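Local structure of A207R protein, arginine decarboxylase (Paramecium bursaria Chlorella virus 1, 2NV9) at residues Asp108-Asp113 with Pro126-Ile131; Ile131-Cys136 with Asn147-Asn152; Ile210-Gly215 with Thr248-Pro253. The protein catalyses the decarboxylation of arginine with pyridoxal 5'-phosphate as cofactor, using a TIM-barrel scaffold resembling that of eukaryotic ornithine decarboxylases. The protein carries 1 engineered substitution. All coordinates share one frame; numbering follows the deposited sequence.

Interaction 1: residues Asp108-Asp113 with Pro126-Ile131; sequences DIATFD and PNCKMI
Ala110 and Met130 sit across from each other on two neighbouring parallel strands of the TIM barrel, 109-112 and 129-133, which helix 115-124 joins into a beta-alpha-beta unit. The two strands zip together through alternating backbone bonds: Lys129 N gives to Asp108 O, Ala110 N to Lys129 O, Ile131 N to Ala110 O and Phe112 N to Ile131 O. The strand segments are twisted by 40° against each other.

Met130 is worth following outward, on the side that faces helix 115-124. Its CB comes within 3.8 Å of Phe112 CD2, meeting the ring obliquely. Bends at chi2 (-55°) and again at chi3 (-60°) then turn the tip back over strand 109-112. SD therefore passes 4.0 Å from Ala110 O. The methyl CE ends over the partner strand, 3.5 Å from Ala110 O and 4.1 Å from Ala110 CB, with Phe112 CB also nearby. Cys128 SG meets Ala110 CB from a different side than Met130 CE, so this small methyl group has a sulfur-bearing side chain on two flanks. Phe112 itself leans on Glu117 and Leu118, and Met130 on Ile121, all of the covering helix.

Ile109, Thr111, Lys129 and Ile131 line the inner side of the sheet. There Ile131 extends CD1 to within 3.7 Å of Ile109 CG2, while Thr111 CG2 lies beside Ile131 CB. Thr111 comes within about 6 Å, nearest atoms, of the bound cofactor. At the start of the strands, Lys129 curls back along its own segment: NZ donates to Asn127 O at 2.8 Å and, more weakly, to Asn127 OD1 at 3.2 Å.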
loop_
_atom_site.group_PDB
_atom_site.type_symbol
_atom_site.label_atom_id
_atom_site.label_comp_id
_atom_site.label_asym_id
_atom_site.label_seq_id
_atom_site.Cartn_x
_atom_site.Cartn_y
_atom_site.Cartn_z
ATOM N N ASP B 108 -29.575 -2.798 -6.403
ATOM C CA ASP B 108 -30.681 -1.859 -6.098
ATOM C C ASP B 108 -30.882 -1.602 -4.591
ATOM O O ASP B 108 -31.937 -1.102 -4.142
ATOM C CB ASP B 108 -32.003 -2.342 -6.742
ATOM C CG ASP B 108 -31.920 -2.469 -8.268
ATOM O OD1 ASP B 108 -30.985 -1.909 -8.879
ATOM O OD2 ASP B 108 -32.824 -3.124 -8.842
ATOM N N ILE B 109 -29.850 -1.940 -3.809
ATOM C CA ILE B 109 -29.761 -1.584 -2.396
ATOM C C ILE B 109 -28.363 -0.987 -2.124
ATOM O O ILE B 109 -27.354 -1.562 -2.532
ATOM C CB ILE B 109 -29.915 -2.797 -1.436
ATOM C CG1 ILE B 109 -31.250 -3.500 -1.634
ATOM C CG2 ILE B 109 -29.839 -2.338 0.036
ATOM C CD1 ILE B 109 -31.239 -4.367 -2.785
ATOM N N ALA B 110 -28.328 0.157 -1.445
ATOM C CA ALA B 110 -27.057 0.821 -1.091
ATOM C C ALA B 110 -27.176 1.599 0.215
ATOM O O ALA B 110 -28.286 1.876 0.673
ATOM C CB ALA B 110 -26.615 1.765 -2.203
ATOM N N THR B 111 -26.029 2.011 0.762
ATOM C CA THR B 111 -26.021 2.833 1.986
ATOM C C THR B 111 -25.767 4.322 1.667
ATOM O O THR B 111 -25.274 4.673 0.587
ATOM C CB THR B 111 -24.925 2.329 2.985
ATOM O OG1 THR B 111 -23.641 2.414 2.356
ATOM C CG2 THR B 111 -25.188 0.899 3.385
ATOM N N PHE B 112 -26.073 5.188 2.637
ATOM C CA PHE B 112 -25.748 6.617 2.516
ATOM C C PHE B 112 -25.584 7.234 3.929
ATOM O O PHE B 112 -26.005 6.642 4.903
ATOM C CB PHE B 112 -26.824 7.386 1.729
ATOM C CG PHE B 112 -28.098 7.618 2.499
ATOM C CD1 PHE B 112 -28.383 8.891 3.013
ATOM C CD2 PHE B 112 -28.979 6.568 2.765
ATOM C CE1 PHE B 112 -29.545 9.121 3.707
ATOM C CE2 PHE B 112 -30.141 6.793 3.525
ATOM C CZ PHE B 112 -30.435 8.079 3.972
ATOM N N ASP B 113 -24.967 8.406 3.971
ATOM C CA ASP B 113 -24.798 9.165 5.227
ATOM C C ASP B 113 -24.790 10.687 5.009
ATOM O O ASP B 113 -24.404 11.442 5.921
ATOM C CB ASP B 113 -23.575 8.652 6.010
ATOM C CG ASP B 113 -22.223 8.851 5.263
ATOM O OD1 ASP B 113 -22.094 9.784 4.430
ATOM O OD2 ASP B 113 -21.281 8.079 5.561
ATOM N N PRO B 126 -32.872 6.377 -8.959
ATOM C CA PRO B 126 -33.943 6.761 -8.028
ATOM C C PRO B 126 -34.717 5.559 -7.450
ATOM O O PRO B 126 -35.367 5.705 -6.422
ATOM C CB PRO B 126 -34.834 7.707 -8.858
ATOM C CG PRO B 126 -34.610 7.245 -10.310
ATOM C CD PRO B 126 -33.153 6.831 -10.342
ATOM N N ASN B 127 -34.582 4.390 -8.086
ATOM C CA ASN B 127 -35.213 3.152 -7.626
ATOM C C ASN B 127 -34.399 2.405 -6.564
ATOM O O ASN B 127 -34.892 1.469 -5.949
ATOM C CB ASN B 127 -35.553 2.215 -8.801
ATOM C CG ASN B 127 -36.379 0.999 -8.377
ATOM O OD1 ASN B 127 -37.468 1.134 -7.831
ATOM N ND2 ASN B 127 -35.844 -0.194 -8.619
ATOM N N CYS B 128 -33.173 2.851 -6.314
ATOM C CA CYS B 128 -32.311 2.200 -5.362
ATOM C C CYS B 128 -32.880 2.312 -3.921
ATOM O O CYS B 128 -33.233 3.396 -3.463
ATOM C CB CYS B 128 -30.865 2.760 -5.464
ATOM S SG CYS B 128 -29.649 1.803 -4.514
ATOM N N LYS B 129 -33.016 1.181 -3.242
ATOM C CA LYS B 129 -33.494 1.180 -1.876
ATOM C C LYS B 129 -32.323 1.556 -0.939
ATOM O O LYS B 129 -31.251 0.984 -1.038
ATOM C CB LYS B 129 -34.055 -0.195 -1.478
ATOM C CG LYS B 129 -35.079 -0.828 -2.491
ATOM C CD LYS B 129 -36.232 0.071 -2.713
ATOM C CE LYS B 129 -37.280 -0.540 -3.710
ATOM N NZ LYS B 129 -36.760 -0.457 -5.092
ATOM N N MET B 130 -32.560 2.464 -0.010
ATOM C CA MET B 130 -31.446 3.041 0.768
ATOM C C MET B 130 -31.362 2.589 2.235
ATOM O O MET B 130 -32.371 2.485 2.950
ATOM C CB MET B 130 -31.430 4.569 0.626
ATOM C CG MET B 130 -31.397 5.106 -0.838
ATOM S SD MET B 130 -30.013 4.442 -1.844
ATOM C CE MET B 130 -28.629 5.058 -0.801
ATOM N N ILE B 131 -30.131 2.381 2.701
ATOM C CA ILE B 131 -29.903 2.052 4.088
ATOM C C ILE B 131 -29.075 3.167 4.685
ATOM O O ILE B 131 -27.985 3.448 4.245
ATOM C CB ILE B 131 -29.204 0.661 4.290
ATOM C CG1 ILE B 131 -30.093 -0.464 3.734
ATOM C CG2 ILE B 131 -28.783 0.478 5.782
ATOM C CD1 ILE B 131 -29.461 -1.802 3.702
#

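Interaction 2: residues Ile131-Cys136 with Asn147-Asn152; sequences ILRIRC and NKFGAN
The guanidinium of Arg133 lies against Phe149, whose CB stands over the centre of one face, 3.4 Å from Arg133 CZ. Guanidinium and phenyl planes are only 22° apart, but the groups overlap through CB more than through the ring. Arg133 gets there with an extended chain, its CG trans to the backbone N (chi1 -174°). On the same segment, Arg133 O accepts from Ala151 N at 2.7 Å, and Ala151 O in turn accepts from Arg135 N at 2.9 Å. Between these bonds Gly150 has no side chain to separate the backbones, and its CA comes within 3.3 Å of Arg133 O. Ala151 CB touches Leu132 CD2 on the flank packed by helix 156-165.

Three waters finish the polar joins. One takes a hydrogen bond from Arg133 NH2 and gives one to Phe149 O, tying the guanidinium to the backbone of its neighbour. A second, lying in the plane of the Arg135 guanidinium at its edge, accepts from NH1 and donates to Asn152 OD1. The third donates to both Arg135 O and Ala151 O. Arg135 also has the backbone N of Asn147 over one guanidinium face, and its NH2 forms a salt bridge with Asp137.

Further out, Asp113 OD2 accepts from Gly150 N, and Lys148 NZ reaches Asp328 of the second subunit in a salt bridge. Arg133 meanwhile touches both His176 and pyridoxal phosphate. This is a strand-end loop at the cofactor mouth of a TIM barrel, folded beside the dimer interface where class-II decarboxylases form their active sites.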
loop_
_atom_site.group_PDB
_atom_site.type_symbol
_atom_site.label_atom_id
_atom_site.label_comp_id
_atom_site.label_asym_id
_atom_site.label_seq_id
_atom_site.Cartn_x
_atom_site.Cartn_y
_atom_site.Cartn_z
ATOM N N ILE B 131 -30.131 2.381 2.701
ATOM C CA ILE B 131 -29.903 2.052 4.088
ATOM C C ILE B 131 -29.075 3.167 4.685
ATOM O O ILE B 131 -27.985 3.448 4.245
ATOM C CB ILE B 131 -29.204 0.661 4.290
ATOM C CG1 ILE B 131 -30.093 -0.464 3.734
ATOM C CG2 ILE B 131 -28.783 0.478 5.782
ATOM C CD1 ILE B 131 -29.461 -1.802 3.702
ATOM N N LEU B 132 -29.636 3.818 5.700
ATOM C CA LEU B 132 -28.956 4.910 6.331
ATOM C C LEU B 132 -27.870 4.378 7.265
ATOM O O LEU B 132 -28.128 3.581 8.179
ATOM C CB LEU B 132 -29.994 5.775 7.059
ATOM C CG LEU B 132 -29.677 7.152 7.661
ATOM C CD1 LEU B 132 -30.042 7.202 9.128
ATOM C CD2 LEU B 132 -28.332 7.787 7.328
ATOM N N ARG B 133 -26.647 4.836 7.039
ATOM C CA ARG B 133 -25.530 4.412 7.874
ATOM C C ARG B 133 -25.285 5.428 9.000
ATOM O O ARG B 133 -25.015 6.620 8.750
ATOM C CB ARG B 133 -24.244 4.168 7.069
ATOM C CG ARG B 133 -23.115 3.574 7.952
ATOM C CD ARG B 133 -21.840 3.325 7.172
ATOM N NE ARG B 133 -20.643 3.189 8.030
ATOM C CZ ARG B 133 -19.429 2.903 7.559
ATOM N NH1 ARG B 133 -19.262 2.731 6.241
ATOM N NH2 ARG B 133 -18.386 2.772 8.383
ATOM N N ILE B 134 -25.373 4.945 10.232
ATOM C CA ILE B 134 -25.139 5.769 11.421
ATOM C C ILE B 134 -23.779 5.516 12.077
ATOM O O ILE B 134 -23.271 4.414 12.048
ATOM C CB ILE B 134 -26.292 5.648 12.461
ATOM C CG1 ILE B 134 -26.332 4.269 13.138
ATOM C CG2 ILE B 134 -27.609 6.113 11.867
ATOM C CD1 ILE B 134 -27.095 4.208 14.511
ATOM N N ARG B 135 -23.209 6.561 12.654
ATOM C CA ARG B 135 -21.923 6.420 13.311
ATOM C C ARG B 135 -22.127 5.848 14.725
ATOM O O ARG B 135 -22.875 6.420 15.533
ATOM C CB ARG B 135 -21.182 7.777 13.381
ATOM C CG ARG B 135 -19.811 7.613 13.952
ATOM C CD ARG B 135 -19.080 8.950 14.148
ATOM N NE ARG B 135 -17.817 8.779 14.880
ATOM C CZ ARG B 135 -16.856 9.706 14.970
ATOM N NH1 ARG B 135 -17.021 10.894 14.401
ATOM N NH2 ARG B 135 -15.741 9.451 15.649
ATOM N N CYS B 136 -21.478 4.718 14.986
ATOM C CA CYS B 136 -21.471 4.093 16.337
ATOM C C CYS B 136 -20.159 3.393 16.595
ATOM O O CYS B 136 -19.959 2.284 16.055
ATOM C CB CYS B 136 -22.546 3.021 16.390
ATOM S SG CYS B 136 -24.237 3.612 16.122
ATOM N N ASN B 147 -14.860 8.634 12.198
ATOM C CA ASN B 147 -14.414 9.911 11.621
ATOM C C ASN B 147 -14.993 10.201 10.192
ATOM O O ASN B 147 -15.558 11.264 9.912
ATOM C CB ASN B 147 -12.860 9.923 11.614
ATOM C CG ASN B 147 -12.210 8.803 10.693
ATOM O OD1 ASN B 147 -12.568 7.594 10.768
ATOM N ND2 ASN B 147 -11.266 9.217 9.789
ATOM N N LYS B 148 -14.930 9.203 9.332
ATOM C CA LYS B 148 -15.094 9.377 7.907
ATOM C C LYS B 148 -16.509 8.964 7.419
ATOM O O LYS B 148 -16.984 9.539 6.472
ATOM C CB LYS B 148 -14.016 8.540 7.212
ATOM C CG LYS B 148 -14.081 8.525 5.642
ATOM C CD LYS B 148 -12.792 7.875 5.114
ATOM C CE LYS B 148 -12.762 7.730 3.581
ATOM N NZ LYS B 148 -11.534 6.989 3.210
ATOM N N PHE B 149 -17.155 8.013 8.101
ATOM C CA PHE B 149 -18.469 7.463 7.696
ATOM C C PHE B 149 -19.522 7.395 8.807
ATOM O O PHE B 149 -19.195 7.160 9.946
ATOM C CB PHE B 149 -18.264 6.068 7.165
ATOM C CG PHE B 149 -17.422 6.017 5.903
ATOM C CD1 PHE B 149 -17.915 6.544 4.706
ATOM C CD2 PHE B 149 -16.130 5.483 5.929
ATOM C CE1 PHE B 149 -17.150 6.490 3.525
ATOM C CE2 PHE B 149 -15.370 5.424 4.749
ATOM C CZ PHE B 149 -15.904 5.933 3.553
ATOM N N GLY B 150 -20.783 7.553 8.440
ATOM C CA GLY B 150 -21.878 7.334 9.375
ATOM C C GLY B 150 -22.442 8.681 9.758
ATOM O O GLY B 150 -21.692 9.640 9.958
ATOM N N ALA B 151 -23.768 8.740 9.832
ATOM C CA ALA B 151 -24.452 9.956 10.175
ATOM C C ALA B 151 -24.324 10.150 11.695
ATOM O O ALA B 151 -24.376 9.187 12.454
ATOM C CB ALA B 151 -25.909 9.885 9.798
ATOM N N ASN B 152 -24.210 11.395 12.101
ATOM C CA ASN B 152 -24.222 11.734 13.521
ATOM C C ASN B 152 -25.666 11.731 14.017
ATOM O O ASN B 152 -26.592 11.864 13.222
ATOM C CB ASN B 152 -23.632 13.117 13.773
ATOM C CG ASN B 152 -22.202 13.214 13.419
ATOM O OD1 ASN B 152 -21.419 12.300 13.686
ATOM N ND2 ASN B 152 -21.816 14.352 12.862
HETATM O O HOH W 1 -18.598 4.555 10.917
HETATM O O HOH W 2 -18.895 11.991 12.630
HETATM O O HOH W 3 -24.950 8.403 15.184
#

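Interaction 3: residues Ile210-Gly215 with Thr248-Pro253; sequences ILDIGG and TIVAEP. With PLP (pyridoxal-5'-phosphate), chain J.
Asp212 and Glu252 meet at the tight end of this pair of parallel strands, their carboxylates turned almost perpendicular (82°), with Asp212 OD2 2.6 Å from Glu252 OE2. The chain of Glu252 runs extended beyond CG and brings its other oxygen, OE1, to 2.9 Å from the cofactor's N1, while its CB rests near PLP C6. Asp212 is thus a second-shell residue behind the one that faces the pyridine nitrogen. It is steadied in turn by an Asx turn, Gly214 N donating to Asp212 OD1 at 2.8 Å, and by Val250 CG2 packing on its CB. Here Ile213 N gives to Val250 O, and past the strands the backbones stay close: Glu252 N gives to Gly214 O at 2.8 Å, approaching from well above the carbonyl plane. Ile213 CG1 presses on Ala251 CB at 3.6 Å, on the side covered by helix 184-204.

The other end is slacker. Ladder bonds still run from Leu211 N to Thr248 O and from Val250 N to Leu211 O, but the side chains there stand further apart. Thr248, exposed to solvent, comes no closer with its CB than 4.3 Å to Ile210 CG1. Leu211 and Ile249 run alongside each other, Leu211 CD2 4.0 Å from Ile249 CG2.

Beyond Asp212, Gly215 puts its CA near PLP O2P, and Gly216, Gly254 and Arg255 bind the cofactor through backbone nitrogens. A glutamate at the pyridine nitrogen and a glycine-rich turn by the phosphate, both at barrel strand ends, are characteristic of the ornithine decarboxylase-like members of fold type III.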
loop_
_atom_site.group_PDB
_atom_site.type_symbol
_atom_site.label_atom_id
_atom_site.label_comp_id
_atom_site.label_asym_id
_atom_site.label_seq_id
_atom_site.Cartn_x
_atom_site.Cartn_y
_atom_site.Cartn_z
ATOM N N ILE B 210 -34.941 -3.478 7.601
ATOM C CA ILE B 210 -33.603 -4.051 7.620
ATOM C C ILE B 210 -32.720 -3.461 8.744
ATOM O O ILE B 210 -32.587 -2.245 8.870
ATOM C CB ILE B 210 -32.867 -3.942 6.234
ATOM C CG1 ILE B 210 -33.560 -4.797 5.164
ATOM C CG2 ILE B 210 -31.383 -4.366 6.322
ATOM C CD1 ILE B 210 -32.876 -4.737 3.768
ATOM N N LEU B 211 -32.130 -4.355 9.532
ATOM C CA LEU B 211 -30.996 -4.016 10.398
ATOM C C LEU B 211 -29.721 -4.620 9.801
ATOM O O LEU B 211 -29.665 -5.807 9.559
ATOM C CB LEU B 211 -31.195 -4.544 11.819
ATOM C CG LEU B 211 -29.977 -4.530 12.781
ATOM C CD1 LEU B 211 -29.577 -3.092 13.147
ATOM C CD2 LEU B 211 -30.267 -5.322 14.046
ATOM N N ASP B 212 -28.706 -3.786 9.603
ATOM C CA ASP B 212 -27.451 -4.229 9.068
ATOM C C ASP B 212 -26.381 -3.930 10.129
ATOM O O ASP B 212 -26.086 -2.763 10.375
ATOM C CB ASP B 212 -27.167 -3.448 7.795
ATOM C CG ASP B 212 -25.798 -3.784 7.167
ATOM O OD1 ASP B 212 -24.908 -4.395 7.815
ATOM O OD2 ASP B 212 -25.651 -3.408 5.982
ATOM N N ILE B 213 -25.850 -4.980 10.758
ATOM C CA ILE B 213 -24.918 -4.809 11.912
ATOM C C ILE B 213 -23.463 -4.628 11.445
ATOM O O ILE B 213 -22.526 -4.630 12.271
ATOM C CB ILE B 213 -25.004 -5.978 12.919
ATOM C CG1 ILE B 213 -24.440 -7.269 12.292
ATOM C CG2 ILE B 213 -26.440 -6.104 13.484
ATOM C CD1 ILE B 213 -24.252 -8.431 13.249
ATOM N N GLY B 214 -23.271 -4.484 10.134
ATOM C CA GLY B 214 -21.915 -4.215 9.575
ATOM C C GLY B 214 -20.936 -5.352 9.844
ATOM O O GLY B 214 -21.350 -6.512 9.971
ATOM N N GLY B 215 -19.645 -5.022 9.949
ATOM C CA GLY B 215 -18.605 -6.039 10.129
ATOM C C GLY B 215 -17.778 -5.893 11.396
ATOM O O GLY B 215 -18.261 -5.384 12.402
ATOM N N THR B 248 -35.666 -8.111 8.820
ATOM C CA THR B 248 -34.562 -8.843 8.251
ATOM C C THR B 248 -33.241 -8.274 8.784
ATOM O O THR B 248 -32.987 -7.071 8.668
ATOM C CB THR B 248 -34.562 -8.698 6.739
ATOM O OG1 THR B 248 -35.782 -9.249 6.216
ATOM C CG2 THR B 248 -33.333 -9.397 6.135
ATOM N N ILE B 249 -32.412 -9.146 9.356
ATOM C CA ILE B 249 -31.117 -8.744 9.866
ATOM C C ILE B 249 -30.000 -9.254 8.926
ATOM O O ILE B 249 -30.001 -10.431 8.506
ATOM C CB ILE B 249 -30.916 -9.227 11.308
ATOM C CG1 ILE B 249 -32.188 -8.898 12.110
ATOM C CG2 ILE B 249 -29.621 -8.598 11.933
ATOM C CD1 ILE B 249 -32.302 -9.627 13.332
ATOM N N VAL B 250 -29.087 -8.348 8.586
ATOM C CA VAL B 250 -27.897 -8.706 7.791
ATOM C C VAL B 250 -26.627 -8.203 8.478
ATOM O O VAL B 250 -26.714 -7.427 9.433
ATOM C CB VAL B 250 -27.976 -8.209 6.301
ATOM C CG1 VAL B 250 -29.322 -8.701 5.656
ATOM C CG2 VAL B 250 -27.828 -6.692 6.195
ATOM N N ALA B 251 -25.491 -8.728 8.039
ATOM C CA ALA B 251 -24.178 -8.269 8.491
ATOM C C ALA B 251 -23.271 -8.089 7.258
ATOM O O ALA B 251 -23.576 -8.596 6.179
ATOM C CB ALA B 251 -23.574 -9.263 9.485
ATOM N N GLU B 252 -22.161 -7.369 7.431
ATOM C CA GLU B 252 -21.175 -7.221 6.347
ATOM C C GLU B 252 -19.792 -7.780 6.786
ATOM O O GLU B 252 -18.821 -7.033 6.856
ATOM C CB GLU B 252 -21.059 -5.735 5.996
ATOM C CG GLU B 252 -22.407 -5.056 5.725
ATOM C CD GLU B 252 -22.325 -3.557 5.714
ATOM O OE1 GLU B 252 -21.350 -3.010 6.220
ATOM O OE2 GLU B 252 -23.258 -2.895 5.226
ATOM N N PRO B 253 -19.715 -9.093 7.111
ATOM C CA PRO B 253 -18.430 -9.567 7.667
ATOM C C PRO B 253 -17.364 -9.742 6.571
ATOM O O PRO B 253 -17.678 -10.234 5.482
ATOM C CB PRO B 253 -18.797 -10.914 8.305
ATOM C CG PRO B 253 -19.954 -11.416 7.429
ATOM C CD PRO B 253 -20.714 -10.185 6.984
HETATM N N1 PLP J . -18.507 -3.134 5.885
HETATM C C2 PLP J . -17.965 -1.931 5.694
HETATM C C2A PLP J . -18.850 -0.715 5.328
HETATM C C3 PLP J . -16.589 -1.770 5.872
HETATM O O3 PLP J . -16.085 -0.536 5.691
HETATM C C4 PLP J . -15.783 -2.856 6.223
HETATM C C4A PLP J . -14.227 -2.691 6.437
HETATM O O4A PLP J . -13.753 -1.759 7.140
HETATM C C5 PLP J . -16.399 -4.106 6.372
HETATM C C6 PLP J . -17.781 -4.185 6.198
HETATM C C5A PLP J . -15.690 -5.410 6.742
HETATM O O4P PLP J . -14.999 -5.257 8.009
HETATM P P PLP J . -14.414 -6.518 8.745
HETATM O O1P PLP J . -13.646 -6.104 9.946
HETATM O O2P PLP J . -15.528 -7.564 9.080
HETATM O O3P PLP J . -13.412 -7.191 7.659
#

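In the fold
Following the chain from the N terminus, the three contacts close in series, none nested in another and none crossing. Interaction 1 closes first, around helix 115-124. Interaction 2 begins on the same strand, sharing Ile131, and closes the short excursion between Cys136 and Asn147 before helix 156-165. The two also join directly, Phe112 O lying 2.9 Å from Arg133 N in a probable hydrogen bond. Interaction 3 comes last, closing a longer loop that includes helix 229-241. Inside the barrel, past the intervening strand 170-174, Ile131 CD1 packs on Ile210 CG2 at 4.1 Å. Together they tie four strands of the parallel sheet to the loops around the cofactor.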